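Local coordinates for protein endoglucanase A (Clostridium acetobutylicum, PDB 3IK2) that probably hydrolyses internal beta-1,4-glucosidic bonds of cellulose, as an endoglucanase of glycoside hydrolase family 44 built on a TIM-like barrel, at residues N403-N408 against G438-I443; Q25-A30 against D390-V395; N179-W184 against S199-K204; W250-Y255 against L274-Y279. All coordinates share one frame; numbering follows the deposited sequence.

Contact 1: N403-N408 against G438-I443; sequences NNYDGN and GNKMDI
With CG placed between its backbone N and carbonyl carbon (chi1 53°), Y405 sends its phenol toward strand 440-447. D442, whose CG lies beside its own backbone N and anti to the carbonyl carbon (chi1 -74°), turns its carboxylate toward the phenol's side. The two side chains cross at about a right angle, with ring and carboxylate planes 63° apart. Y405 OH stops 4.1 Å from D442 OD1, too far for a hydrogen bond. It also stands 4.3 Å from K440 NZ, so the hydroxyl reaches toward both members of a charged pair without bonding to either. K440 and D442 are two residues apart on the strand and project from the same face. The extended lysine chain returns to the carboxylate in a long salt bridge, K440 NZ to D442 OD2 at 3.9 Å. H506 links the two sides, since it bonds D442 OD1 and meets the Y405 ring at a slant.

Helix 393-403 follows the last barrel strand, and the chain after it leads into the nine-stranded mixed sheet of the beta-sandwich domain, to which strand 2-15 from the start of the chain also belongs. Y405 thus lies in the connection, against that second domain. A large aromatic suits the place, because its ring also packs on V508 and makes an edge-to-face contact with W472. Just beyond, D406 OD1 accepts from N408 N at 2.7 Å in an Asx turn. G407, at the middle of that turn, has the positive phi that glycine adopts readily, and D406 OD2 is hydrogen-bonded to S410 OG.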
# COMPACT_ATOMS: atom_id res chain seq x y z
N ASN A 403 -13.83 3.46 8.26
CA ASN A 403 -14.31 4.75 7.70
C ASN A 403 -15.73 4.80 7.15
O ASN A 403 -16.17 5.80 6.60
CB ASN A 403 -13.35 5.25 6.63
CG ASN A 403 -11.98 5.49 7.18
OD1 ASN A 403 -11.82 6.27 8.11
ND2 ASN A 403 -10.98 4.77 6.64
N ASN A 404 -16.46 3.72 7.29
CA ASN A 404 -17.87 3.77 6.99
C ASN A 404 -18.57 2.65 7.72
O ASN A 404 -19.21 1.81 7.12
CB ASN A 404 -18.10 3.72 5.48
CG ASN A 404 -19.55 3.91 5.11
OD1 ASN A 404 -20.32 4.48 5.88
ND2 ASN A 404 -19.92 3.45 3.93
N TYR A 405 -18.39 2.60 9.03
CA TYR A 405 -18.92 1.49 9.83
C TYR A 405 -20.44 1.56 10.00
O TYR A 405 -21.11 0.54 10.13
CB TYR A 405 -18.23 1.42 11.19
CG TYR A 405 -18.26 2.72 11.95
CD1 TYR A 405 -19.27 3.00 12.86
CD2 TYR A 405 -17.27 3.68 11.78
CE1 TYR A 405 -19.28 4.19 13.57
CE2 TYR A 405 -17.29 4.86 12.49
CZ TYR A 405 -18.29 5.11 13.38
OH TYR A 405 -18.31 6.30 14.07
N ASP A 406 -20.98 2.78 9.99
CA ASP A 406 -22.40 2.98 10.22
C ASP A 406 -23.16 3.26 8.92
O ASP A 406 -24.35 3.56 8.97
CB ASP A 406 -22.62 4.11 11.23
CG ASP A 406 -22.15 5.45 10.71
OD1 ASP A 406 -21.69 5.48 9.53
OD2 ASP A 406 -22.21 6.44 11.48
N GLY A 407 -22.48 3.16 7.77
CA GLY A 407 -23.12 3.45 6.49
C GLY A 407 -23.36 4.94 6.26
O GLY A 407 -23.98 5.33 5.27
N ASN A 408 -22.87 5.77 7.17
CA ASN A 408 -23.01 7.21 7.08
C ASN A 408 -21.65 7.88 6.96
O ASN A 408 -21.51 9.06 7.24
CB ASN A 408 -23.75 7.76 8.29
CG ASN A 408 -25.21 7.34 8.33
OD1 ASN A 408 -25.73 6.97 9.39
ND2 ASN A 408 -25.89 7.38 7.17
N GLY A 438 -13.08 16.56 20.33
CA GLY A 438 -12.81 15.94 21.63
C GLY A 438 -13.93 15.11 22.24
O GLY A 438 -13.68 14.29 23.13
N ASN A 439 -15.16 15.30 21.76
CA ASN A 439 -16.30 14.52 22.22
C ASN A 439 -16.13 12.99 22.10
O ASN A 439 -16.76 12.25 22.86
CB ASN A 439 -17.62 14.97 21.56
CG ASN A 439 -18.89 14.38 22.24
OD1 ASN A 439 -19.12 14.54 23.45
ND2 ASN A 439 -19.72 13.72 21.44
N LYS A 440 -15.25 12.54 21.19
CA LYS A 440 -15.20 11.10 20.87
C LYS A 440 -13.85 10.36 20.80
O LYS A 440 -12.83 10.89 20.37
CB LYS A 440 -16.00 10.82 19.61
CG LYS A 440 -15.25 10.94 18.35
CD LYS A 440 -16.09 10.29 17.32
CE LYS A 440 -15.70 10.81 15.99
NZ LYS A 440 -16.32 9.95 15.00
N MET A 441 -13.90 9.09 21.18
CA MET A 441 -12.80 8.18 21.03
C MET A 441 -13.25 6.96 20.23
O MET A 441 -14.36 6.46 20.43
CB MET A 441 -12.24 7.74 22.39
CG MET A 441 -11.27 6.59 22.22
SD MET A 441 -10.46 5.99 23.66
CE MET A 441 -11.73 6.02 24.91
N ASP A 442 -12.38 6.49 19.33
CA ASP A 442 -12.68 5.37 18.44
C ASP A 442 -11.75 4.25 18.79
O ASP A 442 -10.56 4.47 18.99
CB ASP A 442 -12.51 5.76 16.98
CG ASP A 442 -13.63 6.64 16.48
OD1 ASP A 442 -14.71 6.13 16.11
OD2 ASP A 442 -13.43 7.87 16.48
N ILE A 443 -12.31 3.04 18.91
CA ILE A 443 -11.51 1.89 19.29
C ILE A 443 -11.81 0.76 18.31
O ILE A 443 -12.97 0.47 18.03
CB ILE A 443 -11.79 1.45 20.75
CG1 ILE A 443 -11.68 2.63 21.71
CG2 ILE A 443 -10.81 0.38 21.18
CD1 ILE A 443 -12.32 2.38 23.08

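Contact 2: Q25-A30 against D390-V395; sequences QDFSNA and DKNNYV
F27 presents the edge of its ring to the side-chain amide of N392, the two planes turned 69° from one another. N392 ND2 lies near the ring plane, 3.7 Å from F27 CD2, so the amide nitrogen meets the rim of the phenyl and not its pi cloud. On the neighbouring part of the same ring, V395 crosses at about a right angle, and its CG1 approaches F27 CZ obliquely at 4.0 Å. One ring face is covered from within its own segment by Q25 O, which sits 3.9 Å above the plane over the centre. Phenylalanine fits here because its flat ring packs beside V395 while its edge merely abuts the amide.

A chi1 of 54°, with CG between the backbone N and the carbonyl carbon, turns the N392 amide toward F27. Its rotation is fixed by bonds from OD1 to Q396 NE2 and from ND2 to E386 OE2 and a bridging water. The loops joined here follow strands 22-23 and 379-384, the first and last of the barrel, so the contact lies at the seam where the barrel closes. D26 points away from it and forms salt bridges with K90 and R35.

No direct hydrogen bond crosses between the segments; the water takes that role. It donates to D26 O at 2.8 Å and to D390 OD1 at 2.8 Å, and accepts from N392 ND2 at 2.8 Å. Both water hydrogens are thus committed, which implies a well-oriented bridge beside a contact that mixes ring carbon with amide.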
# COMPACT_ATOMS: atom_id res chain seq x y z
N GLN A 25 -7.41 -1.50 -6.56
CA GLN A 25 -8.59 -2.02 -7.22
C GLN A 25 -9.80 -1.49 -6.49
O GLN A 25 -9.92 -1.65 -5.28
CB GLN A 25 -8.63 -3.58 -7.29
CG GLN A 25 -7.64 -4.22 -8.31
CD GLN A 25 -6.24 -4.33 -7.75
OE1 GLN A 25 -6.05 -4.41 -6.54
NE2 GLN A 25 -5.24 -4.29 -8.63
N ASP A 26 -10.70 -0.86 -7.24
CA ASP A 26 -11.94 -0.37 -6.64
C ASP A 26 -12.84 -1.46 -6.05
O ASP A 26 -12.98 -2.53 -6.59
CB ASP A 26 -12.72 0.48 -7.63
CG ASP A 26 -12.06 1.83 -7.85
OD1 ASP A 26 -11.54 2.42 -6.85
OD2 ASP A 26 -12.02 2.26 -9.02
N PHE A 27 -13.48 -1.10 -4.94
CA PHE A 27 -14.42 -1.93 -4.23
C PHE A 27 -15.84 -1.58 -4.56
O PHE A 27 -16.19 -0.39 -4.70
CB PHE A 27 -14.21 -1.73 -2.75
CG PHE A 27 -12.84 -2.14 -2.27
CD1 PHE A 27 -12.01 -1.23 -1.61
CD2 PHE A 27 -12.39 -3.45 -2.47
CE1 PHE A 27 -10.76 -1.61 -1.13
CE2 PHE A 27 -11.12 -3.85 -2.01
CZ PHE A 27 -10.31 -2.92 -1.34
N SER A 28 -16.67 -2.60 -4.71
CA SER A 28 -18.10 -2.38 -4.99
C SER A 28 -18.74 -1.54 -3.88
O SER A 28 -19.55 -0.66 -4.16
CB SER A 28 -18.86 -3.72 -5.20
OG SER A 28 -18.62 -4.60 -4.10
N ASN A 29 -18.38 -1.81 -2.62
CA ASN A 29 -18.93 -1.02 -1.50
C ASN A 29 -18.00 -0.85 -0.27
O ASN A 29 -18.31 -1.31 0.82
CB ASN A 29 -20.29 -1.58 -1.06
CG ASN A 29 -21.03 -0.64 -0.13
OD1 ASN A 29 -20.77 0.58 -0.09
ND2 ASN A 29 -21.95 -1.19 0.66
N ALA A 30 -16.86 -0.20 -0.47
CA ALA A 30 -15.94 0.05 0.62
C ALA A 30 -15.27 1.40 0.44
O ALA A 30 -14.77 1.73 -0.65
CB ALA A 30 -14.91 -1.05 0.73
N ASP A 390 -12.06 -10.25 -7.02
CA ASP A 390 -13.04 -9.41 -6.32
C ASP A 390 -13.97 -10.18 -5.37
O ASP A 390 -15.02 -9.69 -4.96
CB ASP A 390 -13.89 -8.60 -7.31
CG ASP A 390 -13.06 -7.70 -8.20
OD1 ASP A 390 -12.11 -7.05 -7.72
OD2 ASP A 390 -13.38 -7.63 -9.40
N LYS A 391 -13.58 -11.40 -5.03
CA LYS A 391 -14.28 -12.12 -3.95
C LYS A 391 -13.71 -11.68 -2.61
O LYS A 391 -13.01 -12.43 -1.95
CB LYS A 391 -14.19 -13.63 -4.18
CG LYS A 391 -15.00 -14.08 -5.43
CD LYS A 391 -14.87 -15.57 -5.64
CE LYS A 391 -13.60 -15.89 -6.42
NZ LYS A 391 -13.44 -17.37 -6.53
N ASN A 392 -14.01 -10.44 -2.24
CA ASN A 392 -13.29 -9.72 -1.19
C ASN A 392 -14.18 -9.05 -0.16
O ASN A 392 -13.81 -8.00 0.40
CB ASN A 392 -12.36 -8.67 -1.84
CG ASN A 392 -13.10 -7.71 -2.82
OD1 ASN A 392 -14.34 -7.58 -2.81
ND2 ASN A 392 -12.32 -7.00 -3.64
N ASN A 393 -15.36 -9.62 0.07
CA ASN A 393 -16.37 -9.01 0.95
C ASN A 393 -15.88 -8.75 2.37
O ASN A 393 -16.26 -7.76 2.98
CB ASN A 393 -17.71 -9.83 0.98
CG ASN A 393 -17.51 -11.30 1.39
OD1 ASN A 393 -16.62 -11.98 0.87
ND2 ASN A 393 -18.35 -11.80 2.30
N TYR A 394 -15.04 -9.62 2.90
CA TYR A 394 -14.46 -9.35 4.23
C TYR A 394 -13.33 -8.32 4.23
O TYR A 394 -13.17 -7.60 5.19
CB TYR A 394 -14.04 -10.64 4.93
CG TYR A 394 -15.17 -11.35 5.65
CD1 TYR A 394 -15.47 -11.05 6.99
CD2 TYR A 394 -15.93 -12.33 5.00
CE1 TYR A 394 -16.51 -11.71 7.67
CE2 TYR A 394 -16.95 -13.00 5.66
CZ TYR A 394 -17.24 -12.69 6.99
OH TYR A 394 -18.28 -13.37 7.62
N VAL A 395 -12.55 -8.25 3.15
CA VAL A 395 -11.64 -7.14 2.95
C VAL A 395 -12.43 -5.82 2.92
O VAL A 395 -12.05 -4.83 3.58
CB VAL A 395 -10.76 -7.31 1.66
CG1 VAL A 395 -10.12 -5.95 1.24
CG2 VAL A 395 -9.68 -8.38 1.89
O HOH W 1 -12.74 -5.18 -5.78

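Contact 3: N179-W184 against S199-K204; sequences NEPSLW and SEVLDK
K204 NZ, whose extended chain comes up against W184, is gripped by several oxygens: E200 OE2 at 3.0 Å in a salt bridge, the backbone oxygen of A105, and more weakly that of G106. E200 and K204 are spaced i to i+4 on the helix, which sets them side by side. The ammonium uses the anti lone pair of E200 OE2, an oxygen that is also hydrogen-bonded to H192 NE2.

W184 and K204 approach from opposite directions, whereas E200 crosses the indole obliquely. W184 CZ3 lies 3.8 Å from K204 NZ, approached obliquely, and 3.9 Å from E200 OE2, which sits at the ring edge with the carboxylate turned 52° from the indole plane. A long lysine suits the place because its methylenes pack too, K204 CD lying 4.1 Å from W184 CH2. One face of the indole is covered by P181, whose CA stands 3.5 Å above the ring centre. W184 NE1 is hydrogen-bonded to D178 OD1, with only a weak second bond to N179 O.

The apolar half is P181 against V201. Because V201 CG2 is anti to its backbone N, it projects to P181 CG at 3.7 Å, and the rigid proline gives it a firm surface.

P181 and W184, where the 3-10 segment after barrel strand 174-177 runs into helix 184-187, thereby pack on helix 198-215, and V201 also touches F251 of helix 251-266.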
# COMPACT_ATOMS: atom_id res chain seq x y z
N ASN A 179 7.97 -0.02 -11.23
CA ASN A 179 7.41 -1.08 -10.41
C ASN A 179 8.33 -2.28 -10.31
O ASN A 179 8.79 -2.76 -11.32
CB ASN A 179 6.08 -1.53 -11.00
CG ASN A 179 5.43 -2.63 -10.19
OD1 ASN A 179 4.94 -2.39 -9.10
ND2 ASN A 179 5.41 -3.85 -10.73
N GLU A 180 8.56 -2.77 -9.10
CA GLU A 180 9.36 -4.01 -8.91
C GLU A 180 10.55 -4.21 -9.87
O GLU A 180 10.62 -5.21 -10.59
CB GLU A 180 8.45 -5.25 -8.90
CG GLU A 180 7.39 -5.14 -7.82
CD GLU A 180 6.53 -6.34 -7.74
OE1 GLU A 180 6.70 -7.26 -8.58
OE2 GLU A 180 5.66 -6.36 -6.84
N PRO A 181 11.51 -3.27 -9.81
CA PRO A 181 12.65 -3.21 -10.73
C PRO A 181 13.58 -4.44 -10.73
O PRO A 181 14.12 -4.80 -11.79
CB PRO A 181 13.38 -1.93 -10.28
CG PRO A 181 12.97 -1.75 -8.88
CD PRO A 181 11.56 -2.19 -8.81
N SER A 182 13.79 -5.08 -9.57
CA SER A 182 14.62 -6.28 -9.53
C SER A 182 13.91 -7.48 -10.20
O SER A 182 14.54 -8.50 -10.51
CB SER A 182 15.08 -6.61 -8.09
OG SER A 182 14.08 -7.27 -7.33
N LEU A 183 12.60 -7.35 -10.44
CA LEU A 183 11.89 -8.36 -11.19
C LEU A 183 11.74 -8.01 -12.67
O LEU A 183 11.11 -8.74 -13.39
CB LEU A 183 10.50 -8.62 -10.57
CG LEU A 183 10.51 -9.27 -9.20
CD1 LEU A 183 9.07 -9.71 -8.81
CD2 LEU A 183 11.49 -10.43 -9.20
N TRP A 184 12.32 -6.91 -13.14
CA TRP A 184 12.18 -6.56 -14.56
C TRP A 184 12.55 -7.71 -15.49
O TRP A 184 11.83 -7.94 -16.44
CB TRP A 184 12.99 -5.32 -14.94
CG TRP A 184 12.37 -4.03 -14.51
CD1 TRP A 184 11.05 -3.79 -14.23
CD2 TRP A 184 13.06 -2.79 -14.32
NE1 TRP A 184 10.87 -2.48 -13.85
CE2 TRP A 184 12.08 -1.83 -13.92
CE3 TRP A 184 14.39 -2.40 -14.43
CZ2 TRP A 184 12.41 -0.50 -13.64
CZ3 TRP A 184 14.72 -1.05 -14.12
CH2 TRP A 184 13.74 -0.14 -13.74
N SER A 199 23.19 -0.22 -8.85
CA SER A 199 23.55 1.10 -9.41
C SER A 199 22.53 1.59 -10.47
O SER A 199 22.24 2.80 -10.56
CB SER A 199 24.95 1.07 -10.01
OG SER A 199 24.95 0.29 -11.19
N GLU A 200 22.01 0.66 -11.27
CA GLU A 200 21.00 0.99 -12.27
C GLU A 200 19.69 1.51 -11.63
O GLU A 200 19.20 2.58 -11.99
CB GLU A 200 20.72 -0.22 -13.17
CG GLU A 200 19.47 -0.05 -14.05
CD GLU A 200 19.12 -1.29 -14.88
OE1 GLU A 200 19.74 -2.36 -14.67
OE2 GLU A 200 18.22 -1.20 -15.74
N VAL A 201 19.16 0.76 -10.66
CA VAL A 201 17.93 1.20 -9.97
C VAL A 201 18.07 2.58 -9.29
O VAL A 201 17.17 3.43 -9.39
CB VAL A 201 17.37 0.14 -8.97
CG1 VAL A 201 18.16 0.06 -7.71
CG2 VAL A 201 15.91 0.45 -8.62
N LEU A 202 19.19 2.77 -8.60
CA LEU A 202 19.51 4.04 -7.95
C LEU A 202 19.49 5.19 -8.98
O LEU A 202 18.86 6.21 -8.76
CB LEU A 202 20.90 3.93 -7.30
CG LEU A 202 21.53 5.21 -6.73
CD1 LEU A 202 20.66 5.82 -5.60
CD2 LEU A 202 22.98 4.95 -6.25
N ASP A 203 20.18 4.97 -10.10
CA ASP A 203 20.33 5.98 -11.15
C ASP A 203 19.00 6.31 -11.83
O ASP A 203 18.65 7.48 -11.99
CB ASP A 203 21.36 5.48 -12.19
CG ASP A 203 21.38 6.33 -13.44
OD1 ASP A 203 21.14 5.78 -14.54
OD2 ASP A 203 21.63 7.55 -13.35
N LYS A 204 18.25 5.27 -12.19
CA LYS A 204 16.94 5.46 -12.82
C LYS A 204 15.93 6.09 -11.87
O LYS A 204 15.22 7.01 -12.25
CB LYS A 204 16.42 4.13 -13.35
CG LYS A 204 16.91 3.84 -14.77
CD LYS A 204 16.57 2.42 -15.15
CE LYS A 204 16.82 2.19 -16.65
NZ LYS A 204 16.39 0.82 -17.03

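Contact 4: W250-Y255 against L274-Y279; sequences WFIDYY and LDLHWY
Y255 and L274 make the tighter half of this contact, sliding past each other in opposite directions. L274 CD1 lies 3.8 Å from Y255 CD2 and 4.0 Å from Y255 CE2, meeting the ring obliquely. The tyrosine gets there with CG anti to its backbone N (chi1 -180°), and its hydroxyl continues past the leucine to a hydrogen bond with D205.

The looser half belongs to I252. Its CG2 meets L274 CD2 at 4.1 Å, the side chains crossing at about a right angle, and its CD1 comes to 4.2 Å from L276 CD1. This side too is buried: W250 covers I252, whose CB sits 3.6 Å above the indole plane toward its rim, and L276 also packs on strands 347-353 and 220-226.

Helix 251-266 joins barrel strands 220-226 and 273-278 in a beta-alpha-beta unit. Segments 251-255 and 274-278 run nearly antiparallel, 155° apart, with axes 11.2 Å from each other at closest approach. Branched aliphatics with one long aromatic suit this gap between helix and barrel wall.

No hydrogen bond crosses the segments, so dispersion and the exclusion of water must carry the contact, while the tyrosine's hydroxyl is satisfied by D205 of the adjacent helix 198-215.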
# COMPACT_ATOMS: atom_id res chain seq x y z
N TRP A 250 21.56 -4.25 4.43
CA TRP A 250 20.71 -4.68 3.31
C TRP A 250 20.56 -3.60 2.26
O TRP A 250 21.10 -2.49 2.43
CB TRP A 250 19.33 -5.21 3.80
CG TRP A 250 18.44 -4.25 4.58
CD1 TRP A 250 18.79 -3.06 5.15
CD2 TRP A 250 17.06 -4.47 4.94
NE1 TRP A 250 17.71 -2.50 5.80
CE2 TRP A 250 16.64 -3.35 5.70
CE3 TRP A 250 16.13 -5.50 4.70
CZ2 TRP A 250 15.33 -3.23 6.23
CZ3 TRP A 250 14.82 -5.37 5.22
CH2 TRP A 250 14.44 -4.24 5.97
N PHE A 251 19.89 -3.93 1.16
CA PHE A 251 19.78 -3.02 0.03
C PHE A 251 19.01 -1.76 0.41
O PHE A 251 19.29 -0.71 -0.12
CB PHE A 251 19.18 -3.72 -1.23
CG PHE A 251 18.76 -2.76 -2.33
CD1 PHE A 251 19.68 -2.33 -3.28
CD2 PHE A 251 17.45 -2.26 -2.38
CE1 PHE A 251 19.29 -1.42 -4.30
CE2 PHE A 251 17.07 -1.34 -3.39
CZ PHE A 251 17.98 -0.93 -4.34
N ILE A 252 18.04 -1.85 1.32
CA ILE A 252 17.29 -0.68 1.82
C ILE A 252 18.18 0.46 2.34
O ILE A 252 17.92 1.64 2.04
CB ILE A 252 16.11 -1.10 2.80
CG1 ILE A 252 14.90 -1.64 1.98
CG2 ILE A 252 15.71 0.08 3.75
CD1 ILE A 252 13.76 -2.27 2.77
N ASP A 253 19.22 0.11 3.11
CA ASP A 253 20.24 1.07 3.60
C ASP A 253 21.04 1.71 2.44
O ASP A 253 21.20 2.90 2.38
CB ASP A 253 21.24 0.35 4.54
CG ASP A 253 20.59 -0.11 5.85
OD1 ASP A 253 19.49 0.36 6.17
OD2 ASP A 253 21.20 -0.96 6.54
N TYR A 254 21.54 0.88 1.54
CA TYR A 254 22.20 1.34 0.34
C TYR A 254 21.32 2.33 -0.39
O TYR A 254 21.79 3.40 -0.81
CB TYR A 254 22.54 0.17 -0.58
CG TYR A 254 22.97 0.57 -2.00
CD1 TYR A 254 24.29 0.94 -2.29
CD2 TYR A 254 22.05 0.56 -3.06
CE1 TYR A 254 24.66 1.31 -3.62
CE2 TYR A 254 22.41 0.89 -4.35
CZ TYR A 254 23.70 1.26 -4.63
OH TYR A 254 24.00 1.58 -5.92
N TYR A 255 20.06 1.95 -0.58
CA TYR A 255 19.14 2.74 -1.37
C TYR A 255 18.83 4.08 -0.70
O TYR A 255 18.94 5.12 -1.35
CB TYR A 255 17.85 1.96 -1.68
CG TYR A 255 16.86 2.77 -2.52
CD1 TYR A 255 17.05 2.94 -3.89
CD2 TYR A 255 15.74 3.35 -1.93
CE1 TYR A 255 16.15 3.67 -4.66
CE2 TYR A 255 14.83 4.09 -2.68
CZ TYR A 255 15.03 4.24 -4.05
OH TYR A 255 14.13 4.97 -4.78
N LEU A 274 9.73 5.76 0.77
CA LEU A 274 10.31 4.45 0.54
C LEU A 274 9.14 3.50 0.28
O LEU A 274 8.32 3.27 1.18
CB LEU A 274 11.13 3.97 1.74
CG LEU A 274 11.76 2.56 1.53
CD1 LEU A 274 12.90 2.62 0.48
CD2 LEU A 274 12.24 1.96 2.84
N ASP A 275 9.03 3.00 -0.94
CA ASP A 275 7.85 2.23 -1.32
C ASP A 275 8.15 0.74 -1.47
O ASP A 275 9.11 0.34 -2.13
CB ASP A 275 7.24 2.80 -2.59
CG ASP A 275 5.94 2.10 -2.97
OD1 ASP A 275 5.01 2.01 -2.14
OD2 ASP A 275 5.84 1.67 -4.13
N LEU A 276 7.31 -0.06 -0.84
CA LEU A 276 7.58 -1.47 -0.64
C LEU A 276 6.30 -2.24 -0.94
O LEU A 276 5.21 -1.71 -0.78
CB LEU A 276 7.97 -1.69 0.84
CG LEU A 276 9.41 -1.66 1.37
CD1 LEU A 276 10.45 -0.89 0.57
CD2 LEU A 276 9.52 -1.36 2.88
N HIS A 277 6.45 -3.48 -1.39
CA HIS A 277 5.36 -4.42 -1.49
C HIS A 277 5.54 -5.52 -0.46
O HIS A 277 6.66 -5.93 -0.17
CB HIS A 277 5.25 -5.01 -2.91
CG HIS A 277 5.01 -3.97 -3.95
ND1 HIS A 277 5.09 -4.24 -5.30
CD2 HIS A 277 4.72 -2.65 -3.84
CE1 HIS A 277 4.86 -3.13 -5.98
NE2 HIS A 277 4.64 -2.15 -5.12
N TRP A 278 4.44 -5.97 0.12
CA TRP A 278 4.50 -6.95 1.19
C TRP A 278 3.37 -7.94 1.05
O TRP A 278 2.23 -7.67 1.44
CB TRP A 278 4.44 -6.26 2.54
CG TRP A 278 4.72 -7.15 3.75
CD1 TRP A 278 3.84 -7.48 4.74
CD2 TRP A 278 5.96 -7.78 4.09
NE1 TRP A 278 4.47 -8.27 5.68
CE2 TRP A 278 5.77 -8.46 5.31
CE3 TRP A 278 7.22 -7.84 3.49
CZ2 TRP A 278 6.79 -9.20 5.94
CZ3 TRP A 278 8.24 -8.56 4.11
CH2 TRP A 278 8.01 -9.23 5.32
N TYR A 279 3.68 -9.06 0.42
CA TYR A 279 2.77 -10.18 0.38
C TYR A 279 3.39 -11.14 1.35
O TYR A 279 4.50 -11.61 1.11
CB TYR A 279 2.71 -10.79 -1.02
CG TYR A 279 2.09 -9.85 -2.04
CD1 TYR A 279 0.69 -9.79 -2.22
CD2 TYR A 279 2.90 -9.03 -2.84
CE1 TYR A 279 0.12 -8.92 -3.18
CE2 TYR A 279 2.33 -8.16 -3.79
CZ TYR A 279 0.94 -8.10 -3.95
OH TYR A 279 0.38 -7.24 -4.90

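Overall arrangement
Contacts 3 and 4 form a connected pair on the same side of the chain's centre, their own centres 12 Å apart. They meet through a probable hydrogen bond of 2.7 Å between E180 OE2 and H277 ND1, and through packing of V201 on F251. E180, after the fourth barrel strand, and E352, on the seventh, are placed as the catalytic glutamates of clan GH-A enzymes usually are, consistent with this being the active-site end of the barrel. Both contacts are nested within the long loop closed by contact 2, about 31 and 28 Å away between centres. Contact 1 follows contact 2 along the chain, nearest atoms about 5 Å apart, and carries the path into the second domain.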